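Long-range contacts in probable ribosomal RNA small subunit methyltransferase (PDB 3DMH), which transfers a methyl group from S-adenosylmethionine to N2 of a guanosine in 16S ribosomal RNA: residues G46-D51 with A101-V106; L247-A252 with E276-K281; A138-K143 with G166-A171; R298-V303 with R329-G334. One frame throughout, in Å; residues are numbered along the deposited sequence.

Contact 1. Residues G46-D51 with A101-V106; sequences GERALD and AYDLVV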
loop_
_atom_site.group_PDB
_atom_site.type_symbol
_atom_site.label_atom_id
_atom_site.label_comp_id
_atom_site.label_asym_id
_atom_site.label_seq_id
_atom_site.Cartn_x
_atom_site.Cartn_y
_atom_site.Cartn_z
ATOM N N GLY A 46 -5.700 -29.697 7.254
ATOM C CA GLY A 46 -4.698 -30.179 6.312
ATOM C C GLY A 46 -3.305 -29.746 6.737
ATOM O O GLY A 46 -3.069 -29.483 7.909
ATOM N N GLU A 47 -2.382 -29.682 5.778
ATOM C CA GLU A 47 -0.963 -29.476 6.086
ATOM C C GLU A 47 -0.407 -28.135 5.635
ATOM O O GLU A 47 0.495 -27.608 6.268
ATOM C CB GLU A 47 -0.115 -30.571 5.434
ATOM C CG GLU A 47 -0.235 -31.947 6.096
ATOM C CD GLU A 47 -1.588 -32.592 5.888
ATOM O OE1 GLU A 47 -2.153 -32.448 4.778
ATOM O OE2 GLU A 47 -2.089 -33.241 6.840
ATOM N N ARG A 48 -0.941 -27.609 4.537
ATOM C CA ARG A 48 -0.395 -26.398 3.900
ATOM C C ARG A 48 -1.410 -25.252 3.875
ATOM O O ARG A 48 -2.490 -25.378 3.299
ATOM C CB ARG A 48 0.033 -26.702 2.467
ATOM C CG ARG A 48 1.031 -27.843 2.333
ATOM C CD ARG A 48 0.894 -28.505 0.957
ATOM N NE ARG A 48 -0.461 -29.041 0.741
ATOM C CZ ARG A 48 -0.946 -29.470 -0.422
ATOM N NH1 ARG A 48 -0.196 -29.474 -1.524
ATOM N NH2 ARG A 48 -2.193 -29.914 -0.477
ATOM N N ALA A 49 -1.048 -24.126 4.489
ATOM C CA ALA A 49 -1.920 -22.952 4.520
ATOM C C ALA A 49 -1.300 -21.771 3.788
ATOM O O ALA A 49 -0.070 -21.638 3.743
ATOM C CB ALA A 49 -2.229 -22.531 5.967
ATOM N N LEU A 50 -2.161 -20.904 3.266
ATOM C CA LEU A 50 -1.720 -19.672 2.611
ATOM C C LEU A 50 -2.514 -18.496 3.183
ATOM O O LEU A 50 -3.740 -18.515 3.169
ATOM C CB LEU A 50 -1.963 -19.781 1.098
ATOM C CG LEU A 50 -1.517 -18.602 0.216
ATOM C CD1 LEU A 50 -0.021 -18.439 0.231
ATOM C CD2 LEU A 50 -2.044 -18.791 -1.234
ATOM N N ASP A 51 -1.820 -17.460 3.664
ATOM C CA ASP A 51 -2.480 -16.211 4.082
ATOM C C ASP A 51 -2.287 -15.173 2.982
ATOM O O ASP A 51 -1.152 -14.824 2.663
ATOM C CB ASP A 51 -1.851 -15.709 5.389
ATOM C CG ASP A 51 -2.596 -14.551 6.002
ATOM O OD1 ASP A 51 -3.277 -13.780 5.297
ATOM O OD2 ASP A 51 -2.431 -14.376 7.234
ATOM N N ALA A 101 -2.188 -25.825 -4.503
ATOM C CA ALA A 101 -1.066 -26.263 -3.687
ATOM C C ALA A 101 -1.318 -26.133 -2.201
ATOM O O ALA A 101 -0.406 -26.369 -1.409
ATOM C CB ALA A 101 0.215 -25.496 -4.074
ATOM N N TYR A 102 -2.536 -25.745 -1.819
ATOM C CA TYR A 102 -2.844 -25.459 -0.406
ATOM C C TYR A 102 -4.106 -26.139 0.047
ATOM O O TYR A 102 -5.038 -26.328 -0.728
ATOM C CB TYR A 102 -2.969 -23.944 -0.169
ATOM C CG TYR A 102 -1.682 -23.255 -0.503
ATOM C CD1 TYR A 102 -0.650 -23.179 0.421
ATOM C CD2 TYR A 102 -1.469 -22.742 -1.788
ATOM C CE1 TYR A 102 0.554 -22.581 0.099
ATOM C CE2 TYR A 102 -0.267 -22.140 -2.122
ATOM C CZ TYR A 102 0.742 -22.070 -1.168
ATOM O OH TYR A 102 1.948 -21.471 -1.479
ATOM N N ASP A 103 -4.127 -26.515 1.320
ATOM C CA ASP A 103 -5.314 -27.110 1.934
ATOM C C ASP A 103 -6.219 -26.060 2.600
ATOM O O ASP A 103 -7.434 -26.266 2.738
ATOM C CB ASP A 103 -4.884 -28.131 2.987
ATOM C CG ASP A 103 -3.902 -29.139 2.445
ATOM O OD1 ASP A 103 -4.262 -29.857 1.488
ATOM O OD2 ASP A 103 -2.782 -29.229 2.994
ATOM N N LEU A 104 -5.622 -24.934 2.998
ATOM C CA LEU A 104 -6.335 -23.897 3.724
ATOM C C LEU A 104 -5.854 -22.534 3.292
ATOM O O LEU A 104 -4.649 -22.334 3.161
ATOM C CB LEU A 104 -6.074 -24.066 5.230
ATOM C CG LEU A 104 -6.850 -23.168 6.193
ATOM C CD1 LEU A 104 -8.338 -23.454 6.168
ATOM C CD2 LEU A 104 -6.320 -23.342 7.624
ATOM N N VAL A 105 -6.790 -21.613 3.078
ATOM C CA VAL A 105 -6.430 -20.213 2.795
ATOM C C VAL A 105 -7.076 -19.320 3.846
ATOM O O VAL A 105 -8.208 -19.559 4.271
ATOM C CB VAL A 105 -6.844 -19.800 1.349
ATOM C CG1 VAL A 105 -6.636 -18.297 1.109
ATOM C CG2 VAL A 105 -6.059 -20.592 0.339
ATOM N N VAL A 106 -6.337 -18.289 4.261
ATOM C CA VAL A 106 -6.858 -17.271 5.166
ATOM C C VAL A 106 -6.884 -15.939 4.421
ATOM O O VAL A 106 -5.871 -15.522 3.857
ATOM C CB VAL A 106 -6.000 -17.166 6.442
ATOM C CG1 VAL A 106 -6.519 -16.025 7.321
ATOM C CG2 VAL A 106 -6.062 -18.512 7.224
#

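Contact 2. Residues L247-A252 with E276-K281; sequences LTLPLA and EANALK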
loop_
_atom_site.group_PDB
_atom_site.type_symbol
_atom_site.label_atom_id
_atom_site.label_comp_id
_atom_site.label_asym_id
_atom_site.label_seq_id
_atom_site.Cartn_x
_atom_site.Cartn_y
_atom_site.Cartn_z
ATOM N N LEU A 247 3.077 11.770 -10.306
ATOM C CA LEU A 247 4.168 12.766 -10.187
ATOM C C LEU A 247 5.456 12.285 -10.857
ATOM O O LEU A 247 6.188 13.066 -11.471
ATOM C CB LEU A 247 4.457 13.107 -8.719
ATOM C CG LEU A 247 3.263 13.566 -7.878
ATOM C CD1 LEU A 247 3.669 13.841 -6.435
ATOM C CD2 LEU A 247 2.589 14.810 -8.475
ATOM N N THR A 248 5.722 10.989 -10.710
ATOM C CA THR A 248 6.974 10.382 -11.161
ATOM C C THR A 248 7.194 10.514 -12.665
ATOM O O THR A 248 8.273 10.900 -13.100
ATOM C CB THR A 248 6.997 8.879 -10.821
ATOM O OG1 THR A 248 6.397 8.653 -9.523
ATOM C CG2 THR A 248 8.436 8.325 -10.918
ATOM N N LEU A 249 6.178 10.174 -13.446
ATOM C CA LEU A 249 6.340 10.169 -14.911
ATOM C C LEU A 249 6.592 11.568 -15.468
ATOM O O LEU A 249 7.572 11.757 -16.201
ATOM C CB LEU A 249 5.169 9.461 -15.626
ATOM C CG LEU A 249 5.379 7.964 -15.922
ATOM C CD1 LEU A 249 5.410 7.113 -14.654
ATOM C CD2 LEU A 249 4.302 7.449 -16.870
ATOM N N PRO A 250 5.730 12.556 -15.120
ATOM C CA PRO A 250 5.993 13.926 -15.594
ATOM C C PRO A 250 7.358 14.452 -15.165
ATOM O O PRO A 250 8.055 15.041 -15.981
ATOM C CB PRO A 250 4.874 14.741 -14.941
ATOM C CG PRO A 250 3.771 13.771 -14.785
ATOM C CD PRO A 250 4.462 12.492 -14.374
ATOM N N LEU A 251 7.751 14.227 -13.907
ATOM C CA LEU A 251 9.064 14.707 -13.474
ATOM C C LEU A 251 10.220 14.040 -14.235
ATOM O O LEU A 251 11.221 14.701 -14.546
ATOM C CB LEU A 251 9.228 14.593 -11.956
ATOM C CG LEU A 251 8.308 15.543 -11.168
ATOM C CD1 LEU A 251 8.297 15.138 -9.702
ATOM C CD2 LEU A 251 8.694 17.026 -11.338
ATOM N N ALA A 252 10.076 12.752 -14.561
ATOM C CA ALA A 252 11.074 12.046 -15.388
ATOM C C ALA A 252 11.084 12.618 -16.794
ATOM O O ALA A 252 12.151 12.828 -17.384
ATOM C CB ALA A 252 10.799 10.548 -15.439
ATOM N N GLU A 276 7.886 2.128 -18.494
ATOM C CA GLU A 276 8.222 1.380 -19.711
ATOM C C GLU A 276 7.370 1.817 -20.887
ATOM O O GLU A 276 7.886 2.023 -21.995
ATOM C CB GLU A 276 7.994 -0.111 -19.483
ATOM C CG GLU A 276 8.986 -0.760 -18.544
ATOM C CD GLU A 276 8.500 -2.105 -18.006
ATOM O OE1 GLU A 276 7.609 -2.727 -18.647
ATOM O OE2 GLU A 276 9.020 -2.547 -16.952
ATOM N N ALA A 277 6.069 1.953 -20.640
ATOM C CA ALA A 277 5.105 2.282 -21.692
ATOM C C ALA A 277 5.311 3.682 -22.266
ATOM O O ALA A 277 4.929 3.960 -23.407
ATOM C CB ALA A 277 3.684 2.139 -21.162
ATOM N N ASN A 278 5.910 4.560 -21.463
ATOM C CA ASN A 278 6.110 5.957 -21.850
ATOM C C ASN A 278 7.563 6.304 -22.285
ATOM O O ASN A 278 7.893 7.502 -22.371
ATOM C CB ASN A 278 5.586 6.886 -20.737
ATOM C CG ASN A 278 4.059 6.840 -20.606
ATOM O OD1 ASN A 278 3.352 7.658 -21.211
ATOM N ND2 ASN A 278 3.542 5.858 -19.864
ATOM N N ALA A 279 8.421 5.263 -22.502
ATOM C CA ALA A 279 9.837 5.499 -22.895
ATOM C C ALA A 279 10.587 6.383 -21.917
ATOM O O ALA A 279 11.364 7.282 -22.265
ATOM C CB ALA A 279 9.949 6.024 -24.344
ATOM N N LEU A 280 10.318 6.117 -20.630
ATOM C CA LEU A 280 10.869 6.899 -19.470
ATOM C C LEU A 280 11.633 6.053 -18.448
ATOM O O LEU A 280 11.289 4.894 -18.223
ATOM C CB LEU A 280 9.741 7.637 -18.725
ATOM C CG LEU A 280 9.045 8.813 -19.429
ATOM C CD1 LEU A 280 7.806 9.272 -18.673
ATOM C CD2 LEU A 280 10.020 9.983 -19.621
ATOM N N LYS A 281 12.648 6.639 -17.805
ATOM C CA LYS A 281 13.467 5.916 -16.814
ATOM C C LYS A 281 13.381 6.558 -15.437
ATOM O O LYS A 281 13.521 7.773 -15.285
ATOM C CB LYS A 281 14.947 5.849 -17.254
ATOM C CG LYS A 281 15.273 4.826 -18.354
ATOM C CD LYS A 281 14.883 5.333 -19.737
ATOM C CE LYS A 281 15.057 4.261 -20.802
ATOM N NZ LYS A 281 14.203 4.567 -21.979
#

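Contact 3. Residues A138-K143 with G166-A171; sequences AGDKNK and GPYRVA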
loop_
_atom_site.group_PDB
_atom_site.type_symbol
_atom_site.label_atom_id
_atom_site.label_comp_id
_atom_site.label_asym_id
_atom_site.label_seq_id
_atom_site.Cartn_x
_atom_site.Cartn_y
_atom_site.Cartn_z
ATOM N N ALA A 138 -12.661 -13.271 6.233
ATOM C CA ALA A 138 -13.084 -12.374 7.302
ATOM C C ALA A 138 -13.294 -10.960 6.793
ATOM O O ALA A 138 -12.632 -10.508 5.860
ATOM C CB ALA A 138 -12.055 -12.359 8.445
ATOM N N GLY A 139 -14.227 -10.241 7.406
ATOM C CA GLY A 139 -14.424 -8.855 7.001
ATOM C C GLY A 139 -15.458 -8.135 7.835
ATOM O O GLY A 139 -15.705 -8.499 8.990
ATOM N N ASP A 140 -16.062 -7.128 7.216
ATOM C CA ASP A 140 -16.869 -6.121 7.898
ATOM C C ASP A 140 -18.152 -5.928 7.094
ATOM O O ASP A 140 -18.106 -5.640 5.900
ATOM C CB ASP A 140 -16.033 -4.827 7.930
ATOM C CG ASP A 140 -16.677 -3.694 8.728
ATOM O OD1 ASP A 140 -17.883 -3.730 9.038
ATOM O OD2 ASP A 140 -15.932 -2.732 9.018
ATOM N N LYS A 141 -19.306 -6.116 7.732
ATOM C CA LYS A 141 -20.555 -5.916 7.022
ATOM C C LYS A 141 -20.737 -4.476 6.532
ATOM O O LYS A 141 -21.461 -4.249 5.562
ATOM C CB LYS A 141 -21.743 -6.357 7.878
ATOM C CG LYS A 141 -21.976 -7.863 7.868
ATOM C CD LYS A 141 -22.990 -8.258 8.926
ATOM C CE LYS A 141 -24.402 -7.803 8.587
ATOM N NZ LYS A 141 -25.055 -8.690 7.585
ATOM N N ASN A 142 -20.075 -3.522 7.190
ATOM C CA ASN A 142 -20.058 -2.125 6.740
ATOM C C ASN A 142 -19.080 -1.897 5.588
ATOM O O ASN A 142 -19.027 -0.797 5.017
ATOM C CB ASN A 142 -19.681 -1.176 7.882
ATOM C CG ASN A 142 -20.603 -1.290 9.071
ATOM O OD1 ASN A 142 -20.142 -1.390 10.211
ATOM N ND2 ASN A 142 -21.909 -1.282 8.822
ATOM N N LYS A 143 -18.294 -2.920 5.269
ATOM C CA LYS A 143 -17.314 -2.823 4.188
ATOM C C LYS A 143 -17.397 -4.035 3.260
ATOM O O LYS A 143 -16.385 -4.686 2.964
ATOM C CB LYS A 143 -15.897 -2.629 4.739
ATOM C CG LYS A 143 -15.758 -1.385 5.595
ATOM C CD LYS A 143 -14.347 -1.234 6.100
ATOM C CE LYS A 143 -14.233 -0.109 7.102
ATOM N NZ LYS A 143 -12.829 -0.029 7.597
ATOM N N GLY A 166 -20.145 -7.799 16.569
ATOM C CA GLY A 166 -20.620 -6.546 15.999
ATOM C C GLY A 166 -20.855 -6.707 14.509
ATOM O O GLY A 166 -21.561 -7.640 14.098
ATOM N N PRO A 167 -20.249 -5.814 13.687
ATOM C CA PRO A 167 -20.363 -5.908 12.235
ATOM C C PRO A 167 -19.318 -6.858 11.626
ATOM O O PRO A 167 -19.375 -7.137 10.425
ATOM C CB PRO A 167 -20.069 -4.474 11.786
ATOM C CG PRO A 167 -19.031 -4.015 12.765
ATOM C CD PRO A 167 -19.453 -4.638 14.092
ATOM N N TYR A 168 -18.402 -7.362 12.453
ATOM C CA TYR A 168 -17.271 -8.163 11.960
ATOM C C TYR A 168 -17.645 -9.630 11.870
ATOM O O TYR A 168 -18.372 -10.150 12.731
ATOM C CB TYR A 168 -16.022 -7.948 12.824
ATOM C CG TYR A 168 -15.718 -6.479 12.989
ATOM C CD1 TYR A 168 -15.212 -5.730 11.918
ATOM C CD2 TYR A 168 -15.975 -5.829 14.193
ATOM C CE1 TYR A 168 -14.969 -4.372 12.052
ATOM C CE2 TYR A 168 -15.720 -4.470 14.339
ATOM C CZ TYR A 168 -15.225 -3.753 13.270
ATOM O OH TYR A 168 -14.980 -2.405 13.425
ATOM N N ARG A 169 -17.159 -10.288 10.818
ATOM C CA ARG A 169 -17.534 -11.672 10.522
ATOM C C ARG A 169 -16.315 -12.474 10.108
ATOM O O ARG A 169 -15.404 -11.933 9.472
ATOM C CB ARG A 169 -18.521 -11.725 9.355
ATOM C CG ARG A 169 -19.879 -11.078 9.593
ATOM C CD ARG A 169 -20.680 -11.878 10.606
ATOM N NE ARG A 169 -22.013 -11.310 10.839
ATOM C CZ ARG A 169 -22.278 -10.299 11.665
ATOM N NH1 ARG A 169 -21.312 -9.717 12.362
ATOM N NH2 ARG A 169 -23.532 -9.871 11.799
ATOM N N VAL A 170 -16.330 -13.760 10.456
ATOM C CA VAL A 170 -15.474 -14.766 9.818
ATOM C C VAL A 170 -16.374 -15.874 9.298
ATOM O O VAL A 170 -17.260 -16.351 10.026
ATOM C CB VAL A 170 -14.470 -15.406 10.789
ATOM C CG1 VAL A 170 -13.527 -16.356 10.025
ATOM C CG2 VAL A 170 -13.671 -14.346 11.534
ATOM N N ALA A 171 -16.158 -16.245 8.039
ATOM C CA ALA A 171 -16.807 -17.394 7.435
ATOM C C ALA A 171 -15.803 -18.465 7.044
ATOM O O ALA A 171 -14.627 -18.179 6.792
ATOM C CB ALA A 171 -17.617 -16.974 6.227
#

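Contact 4. Residues R298-V303 with R329-G334; sequences RFDIIV and RLRPGG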
loop_
_atom_site.group_PDB
_atom_site.type_symbol
_atom_site.label_atom_id
_atom_site.label_comp_id
_atom_site.label_asym_id
_atom_site.label_seq_id
_atom_site.Cartn_x
_atom_site.Cartn_y
_atom_site.Cartn_z
ATOM N N ARG A 298 20.824 11.734 -0.830
ATOM C CA ARG A 298 20.183 13.047 -0.706
ATOM C C ARG A 298 19.616 13.524 -2.045
ATOM O O ARG A 298 19.941 12.977 -3.104
ATOM C CB ARG A 298 21.159 14.095 -0.161
ATOM C CG ARG A 298 21.796 13.763 1.172
ATOM C CD ARG A 298 20.796 13.826 2.311
ATOM N NE ARG A 298 21.461 13.583 3.590
ATOM C CZ ARG A 298 21.550 12.392 4.179
ATOM N NH1 ARG A 298 21.010 11.314 3.612
ATOM N NH2 ARG A 298 22.186 12.279 5.342
ATOM N N PHE A 299 18.753 14.532 -1.997
ATOM C CA PHE A 299 18.018 14.938 -3.186
ATOM C C PHE A 299 17.935 16.446 -3.277
ATOM O O PHE A 299 18.108 17.145 -2.275
ATOM C CB PHE A 299 16.613 14.308 -3.172
ATOM C CG PHE A 299 16.638 12.801 -3.147
ATOM C CD1 PHE A 299 16.610 12.077 -4.332
ATOM C CD2 PHE A 299 16.758 12.109 -1.935
ATOM C CE1 PHE A 299 16.666 10.692 -4.324
ATOM C CE2 PHE A 299 16.838 10.707 -1.910
ATOM C CZ PHE A 299 16.791 9.999 -3.107
ATOM N N ASP A 300 17.680 16.928 -4.496
ATOM C CA ASP A 300 17.479 18.347 -4.779
ATOM C C ASP A 300 16.006 18.754 -4.622
ATOM O O ASP A 300 15.703 19.882 -4.216
ATOM C CB ASP A 300 17.930 18.662 -6.210
ATOM C CG ASP A 300 19.360 18.217 -6.488
ATOM O OD1 ASP A 300 20.263 18.612 -5.716
ATOM O OD2 ASP A 300 19.579 17.469 -7.475
ATOM N N ILE A 301 15.097 17.843 -4.967
ATOM C CA ILE A 301 13.663 18.129 -4.930
ATOM C C ILE A 301 12.962 16.904 -4.370
ATOM O O ILE A 301 13.239 15.788 -4.800
ATOM C CB ILE A 301 13.104 18.412 -6.347
ATOM C CG1 ILE A 301 13.755 19.664 -6.939
ATOM C CG2 ILE A 301 11.589 18.599 -6.322
ATOM C CD1 ILE A 301 13.529 19.807 -8.433
ATOM N N ILE A 302 12.052 17.114 -3.425
ATOM C CA ILE A 302 11.234 16.015 -2.907
ATOM C C ILE A 302 9.770 16.399 -3.019
ATOM O O ILE A 302 9.391 17.532 -2.682
ATOM C CB ILE A 302 11.614 15.665 -1.457
ATOM C CG1 ILE A 302 13.064 15.168 -1.443
ATOM C CG2 ILE A 302 10.646 14.593 -0.887
ATOM C CD1 ILE A 302 13.570 14.685 -0.100
ATOM N N VAL A 303 8.969 15.498 -3.575
ATOM C CA VAL A 303 7.548 15.790 -3.795
ATOM C C VAL A 303 6.727 14.718 -3.119
ATOM O O VAL A 303 7.158 13.560 -3.029
ATOM C CB VAL A 303 7.167 15.850 -5.309
ATOM C CG1 VAL A 303 7.932 16.959 -6.010
ATOM C CG2 VAL A 303 7.418 14.490 -5.995
ATOM N N ARG A 329 16.366 14.253 3.980
ATOM C CA ARG A 329 16.922 13.735 2.734
ATOM C C ARG A 329 17.272 14.837 1.747
ATOM O O ARG A 329 17.883 14.553 0.718
ATOM C CB ARG A 329 15.944 12.765 2.065
ATOM C CG ARG A 329 15.700 11.428 2.793
ATOM C CD ARG A 329 16.803 10.468 2.444
ATOM N NE ARG A 329 16.698 9.184 3.138
ATOM C CZ ARG A 329 17.680 8.287 3.183
ATOM N NH1 ARG A 329 18.854 8.521 2.579
ATOM N NH2 ARG A 329 17.503 7.146 3.839
ATOM N N LEU A 330 16.863 16.076 2.033
ATOM C CA LEU A 330 17.184 17.207 1.144
ATOM C C LEU A 330 18.574 17.768 1.392
ATOM O O LEU A 330 18.975 17.968 2.547
ATOM C CB LEU A 330 16.164 18.344 1.280
ATOM C CG LEU A 330 14.868 18.169 0.483
ATOM C CD1 LEU A 330 13.778 19.166 0.927
ATOM C CD2 LEU A 330 15.128 18.273 -1.017
ATOM N N ARG A 331 19.298 18.026 0.304
ATOM C CA ARG A 331 20.560 18.758 0.375
ATOM C C ARG A 331 20.279 20.223 0.680
ATOM O O ARG A 331 19.193 20.721 0.387
ATOM C CB ARG A 331 21.344 18.627 -0.937
ATOM C CG ARG A 331 22.107 17.323 -1.038
ATOM C CD ARG A 331 23.023 17.283 -2.251
ATOM N NE ARG A 331 22.251 17.051 -3.460
ATOM C CZ ARG A 331 22.156 15.888 -4.098
ATOM N NH1 ARG A 331 22.813 14.811 -3.681
ATOM N NH2 ARG A 331 21.396 15.809 -5.178
ATOM N N PRO A 332 21.251 20.932 1.283
ATOM C CA PRO A 332 21.040 22.372 1.452
ATOM C C PRO A 332 20.641 23.043 0.137
ATOM O O PRO A 332 21.218 22.739 -0.914
ATOM C CB PRO A 332 22.414 22.880 1.893
ATOM C CG PRO A 332 23.061 21.714 2.540
ATOM C CD PRO A 332 22.550 20.490 1.830
ATOM N N GLY A 333 19.656 23.936 0.199
ATOM C CA GLY A 333 19.111 24.566 -1.002
ATOM C C GLY A 333 18.022 23.733 -1.664
ATOM O O GLY A 333 17.332 24.210 -2.573
ATOM N N GLY A 334 17.867 22.490 -1.221
ATOM C CA GLY A 334 16.818 21.611 -1.758
ATOM C C GLY A 334 15.415 22.072 -1.401
ATOM O O GLY A 334 15.214 22.831 -0.445
#

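Contact 1. Residues G46-D51 with A101-V106
Leu50 lays its CB over one face of the Tyr102 ring, 3.8 Å from the ring centroid and 14° off the normal, a CH-pi contact. With CG anti to the backbone N (chi1 -178°), the leucine carries its two methyls on across the same ring, CD1 toward the hydroxyl end and CD2 toward the CE2 edge. Beside this apolar overlap lies a cluster of polar bonds round Asp103. Asp103 OD2 accepts three N-H groups: Glu47 N at 2.8 Å, Arg48 N at 2.9 Å and Arg48 NE at 3.2 Å. The backbone N of Arg48 arrives on the anti side of the carboxylate, whereas Glu47 N and Arg48 NE come from well above its plane. The guanidinium completes a side-on, two-pronged salt bridge through Arg48 NH2 to Asp103 OD1 at 2.9 Å, with the planes of the two groups 49° apart. A second arginine, Arg130, bridges to OD1, so the carboxylate is probably kept ionised. The cluster sits where the chain turns a corner: Arg48 O receives both Asp103 N and Leu104 N, the second of these opening the regular parallel pairing. Leu50 N then bonds to Leu104 O, and Val106 N to Leu50 O at 2.8 Å. Strands 48-51 and 104-106 are adjoining central strands of a Rossmann-like sheet whose strand order, 3-2-1-4-5-7-6, is that of class I methyltransferases.

Contact 2. Residues L247-A252 with E276-K281
A Schellman motif closes helix 265-277, and the chain leaving it packs against helix 248-253 of the S-adenosylmethionine-binding domain. Ala279, with positive phi, is the C-prime residue of the motif; Leu280 N turns back to Leu275 O, while the bond from Ala279 N to Glu276 O is weak. This reversal brings Leu280 round to face the other helix. Its two methyls divide the work: Leu280 CD1 lies 3.5 Å from Leu249 O and 3.9 Å from Leu249 CG, and Leu280 CD2 rests 4.0 Å from Ala252 C. The small side chain of Ala252 points toward the loop, its CB meeting Lys281 O at 3.9 Å. On the other flank Leu249 crosses Asn278 at about a right angle and sets CD2 3.5 Å from Asn278 ND2. That amide nitrogen is already engaged, giving hydrogen bonds to Gly274 O and Thr199 O, so the leucine methyl meets an amide whose rotation is fixed. Leu271 and Leu275 extend the apolar surface round Leu249. Leu247, which takes no part in this contact, touches the bound S-adenosylmethionine. No hydrogen bond joins the two segments, although Arg253, the next residue of the helix, bonds to Asn278 O. Within the segments methyl groups meet backbone carbonyls and an amide bonded elsewhere, so dispersion and burial of apolar surface probably dominate.

Contact 3. Residues A138-K143 with G166-A171
Asp140 and Tyr168 extend alongside each other from neighbouring strands, the carboxylate plane turned 55° from the ring and Asp140 OD2 3.6 Å from Tyr168 CE1. Pro167 sets its CG over the centre of that ring, while Pro167 CB meets Asp140 OD1 and, at 3.5 Å, Asn142 OD1. The carboxylate is held by its own chain: OD1 accepts Asn142 N in an Asx turn, met from above the carboxylate plane. On the opposite face, that of Arg169, Lys141 CD lies over one side of the guanidinium, 3.3 Å from Arg169 NH2. Two bends late in the lysine chain let this methylene cover the arginine while NZ reaches a salt bridge with Glu146. The guanidinium is steadied in its own plane by Arg169 NH1, which bonds to Gly166 O at 2.7 Å and also to Tyr168 O. The backbones pair at Gly139 and Arg169, joining strand 133-140 to the antiparallel strand 168-174 beside it in the mixed sheet; helix 33-41 covers the Ala138-Val170 face, and helix 145-156 touches Arg169 and Ala171. The lysine offers a methylene, not its ammonium, to the guanidinium, which probably limits repulsion, and Glu146 probably offsets its charge.

Contact 4. Residues R298-V303 with R329-G334
Ile302 and Leu330 run alongside, headed opposite ways, at the close-packed end of this contact, Ile302 CG1 lying 3.8 Å from Leu330 CD2. The end of the same branch, Ile302 CD1, comes within 3.7 Å of Arg329 CB, and Leu330 CD2 reaches Phe299 O at 3.4 Å. Phe299 and Arg329 extend together in one direction, ring and guanidinium planes 72° apart, with Arg329 O near the plane of the ring at its edge. That carbonyl also accepts Phe299 N, and Arg331 N bonds to Phe299 O. Farther along, Gly334 CA sits 3.2 Å from Asp300 O.

The looser side is polar, and Arg298, Asp300 and Arg331 are partly exposed there. Arg331 bends at chi3 (-76°) to fold its guanidinium over the Arg298-Phe299 backbone, and Arg331 NH2 makes a salt bridge to Asp300 OD1 at 3.1 Å; the bonds from NE to OD1 and from NH2 to OD2 are weak. Gln236 completes the pair, its OE1 accepting from Arg331 NH2 and its N giving to Asp300 OD2. Arg329, by contrast, is buried. Its NH1 lies 3.7 Å from Arg298 NH1, the guanidinium planes nearly perpendicular. Glu295 O accepts from Arg298, and Thr294 O and Ala297 O from Arg329, whose charge is probably balanced by its salt bridge to Asp290.

The contact lies where helix 317-329 ends and a type II turn from Arg331 to Gly334 leads into strand 334-340, which pairs with strand 299-304; on the other side of the latter runs strand 236-240.

In the fold
The protein carries two seven-stranded sheets of the same order, 3-2-1-4-5-7-6. Contacts 1 and 3 belong to one, linked through the neighbouring strands 102-108 and 133-140, whereas contact 4 lies in the other, and contact 2 joins helix 248-253 to the loop that follows helix 265-277 in that second domain. Contact 4 is the most buried, contacts 1 and 3 are partly buried, and contact 2 is a surface contact. Contacts 1 and 4 both combine parallel backbone bonds with an arginine-aspartate salt bridge at a chain corner; contact 3 is antiparallel, and contact 2 is largely apolar. Contacts 2 and 4 touch where Leu247 and Leu251 pack on Val303.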